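PDB 6OX6: Pa14_01140 from Pseudomonas aeruginosa, which serves as the immunity protein of the type VI secretion effector Tas1, binding this (p)ppApp-synthesizing toxin and helping to prevent its early activation. Local coordinates for residues D22-W27 / T72-G77. Residues are numbered along the deposited sequence; the frame is centred on the assembly and turned at random.
Sequences DVTYRW and TGFPKG
The methyl group of Thr24 meets the ring of Phe74 at an oblique angle, CG2 lying 3.7 Å from CE1 and 3.8 Å from CD1, so that the methyl touches the ring along its CD1-CE1 bond. In Thr24 the methyl stands anti to the carbonyl carbon, while OG1 sits flanked by the backbone N and C (chi1 72°). This divides the side chain by polarity: CG2 packs on the aromatic ring, and OG1 is hydrogen-bonded to the carbonyl O of Arg37 on the adjacent strand. Phe74 also stacks on Tyr39 and touches Asp17 of strand 14-18, which brings the ring against the antiparallel sheet once the chain has left helix 67-72 through Gly73. Strand 23-28 is an inner strand of that sheet, and it begins at a G1 beta bulge, where Asp22, in left-handed backbone conformation, and Val23 are together opposite Tyr18. From the bulge the Asp22 side chain sets out toward the end of the tail, and its OD2 comes to 3.7 Å from Gly77 CA. One water joins the two, donating to Asp22 OD2 at 2.9 Å and accepting from Gly77 N at 2.8 Å, although Gly77 is poorly ordered. Asp22 additionally packs against Lys332 of the Tas1 chain.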
# COMPACT_ATOMS: atom_id res chain seq x y z
N ASP B 22 -9.05 -6.95 2.77
CA ASP B 22 -9.89 -8.14 3.05
C ASP B 22 -9.07 -9.43 3.16
O ASP B 22 -9.40 -10.46 2.58
CB ASP B 22 -10.97 -8.29 1.97
CG ASP B 22 -12.07 -7.24 2.08
OD1 ASP B 22 -12.04 -6.44 3.04
OD2 ASP B 22 -12.97 -7.24 1.22
N VAL B 23 -7.96 -9.37 3.89
CA VAL B 23 -7.04 -10.50 3.95
C VAL B 23 -6.61 -10.72 5.40
O VAL B 23 -6.54 -9.77 6.20
CB VAL B 23 -5.83 -10.30 3.00
CG1 VAL B 23 -4.98 -9.02 3.34
CG2 VAL B 23 -4.99 -11.54 2.94
N THR B 24 -6.37 -12.00 5.74
CA THR B 24 -5.80 -12.41 7.02
C THR B 24 -4.60 -13.34 6.79
O THR B 24 -4.47 -14.01 5.76
CB THR B 24 -6.84 -13.11 7.92
OG1 THR B 24 -7.14 -14.43 7.41
CG2 THR B 24 -8.13 -12.29 7.97
N TYR B 25 -3.73 -13.39 7.79
CA TYR B 25 -2.53 -14.22 7.75
C TYR B 25 -2.39 -14.97 9.06
O TYR B 25 -2.85 -14.51 10.12
CB TYR B 25 -1.24 -13.38 7.52
CG TYR B 25 -1.20 -12.73 6.15
CD1 TYR B 25 -1.64 -11.43 5.97
CD2 TYR B 25 -0.76 -13.43 5.04
CE1 TYR B 25 -1.62 -10.84 4.74
CE2 TYR B 25 -0.72 -12.85 3.80
CZ TYR B 25 -1.15 -11.56 3.65
OH TYR B 25 -1.12 -10.97 2.42
N ARG B 26 -1.77 -16.15 8.95
CA ARG B 26 -1.41 -16.96 10.09
C ARG B 26 0.09 -17.21 10.05
O ARG B 26 0.63 -17.68 9.03
CB ARG B 26 -2.19 -18.28 10.09
CG ARG B 26 -1.70 -19.30 11.12
CD ARG B 26 -2.54 -20.60 11.01
NE ARG B 26 -2.34 -21.35 9.78
CZ ARG B 26 -1.46 -22.34 9.64
NH1 ARG B 26 -0.69 -22.71 10.67
NH2 ARG B 26 -1.35 -22.98 8.48
N TRP B 27 0.77 -16.86 11.14
CA TRP B 27 2.18 -17.14 11.33
C TRP B 27 2.35 -18.29 12.32
O TRP B 27 1.76 -18.28 13.41
CB TRP B 27 2.90 -15.88 11.80
CG TRP B 27 4.26 -16.05 12.43
CD1 TRP B 27 4.55 -15.98 13.76
CD2 TRP B 27 5.51 -16.30 11.75
NE1 TRP B 27 5.90 -16.18 13.96
CE2 TRP B 27 6.51 -16.37 12.74
CE3 TRP B 27 5.87 -16.46 10.40
CZ2 TRP B 27 7.85 -16.60 12.43
CZ3 TRP B 27 7.20 -16.69 10.09
CH2 TRP B 27 8.18 -16.75 11.10
N THR B 72 -12.30 -18.71 12.60
CA THR B 72 -13.70 -18.47 12.26
C THR B 72 -13.81 -17.82 10.89
O THR B 72 -14.66 -18.21 10.07
CB THR B 72 -14.37 -17.60 13.32
OG1 THR B 72 -14.29 -18.26 14.58
CG2 THR B 72 -15.81 -17.40 12.96
N GLY B 73 -12.96 -16.84 10.61
CA GLY B 73 -12.95 -16.19 9.32
C GLY B 73 -13.90 -15.00 9.25
O GLY B 73 -14.75 -14.77 10.12
N PHE B 74 -13.75 -14.24 8.17
CA PHE B 74 -14.44 -13.00 7.98
C PHE B 74 -15.33 -13.12 6.75
O PHE B 74 -14.89 -13.68 5.74
CB PHE B 74 -13.44 -11.84 7.80
CG PHE B 74 -12.59 -11.60 9.02
CD1 PHE B 74 -11.63 -12.53 9.40
CD2 PHE B 74 -12.77 -10.48 9.79
CE1 PHE B 74 -10.86 -12.32 10.54
CE2 PHE B 74 -12.00 -10.26 10.92
CZ PHE B 74 -11.05 -11.18 11.30
N PRO B 75 -16.57 -12.64 6.80
CA PRO B 75 -17.44 -12.72 5.63
C PRO B 75 -16.82 -11.98 4.46
O PRO B 75 -16.16 -10.95 4.64
CB PRO B 75 -18.72 -12.03 6.09
CG PRO B 75 -18.26 -11.07 7.17
CD PRO B 75 -17.14 -11.78 7.86
N LYS B 76 -17.04 -12.50 3.26
CA LYS B 76 -16.52 -11.88 2.05
C LYS B 76 -17.04 -10.45 1.95
O LYS B 76 -18.23 -10.20 2.13
CB LYS B 76 -16.93 -12.68 0.81
CG LYS B 76 -16.35 -12.15 -0.49
CD LYS B 76 -17.02 -12.79 -1.70
CE LYS B 76 -18.52 -12.93 -1.48
NZ LYS B 76 -19.27 -12.90 -2.77
N GLY B 77 -16.15 -9.52 1.65
CA GLY B 77 -16.51 -8.12 1.54
C GLY B 77 -17.07 -7.76 0.17
O GLY B 77 -17.76 -6.75 -0.00
O HOH W 1 -13.87 -9.72 0.10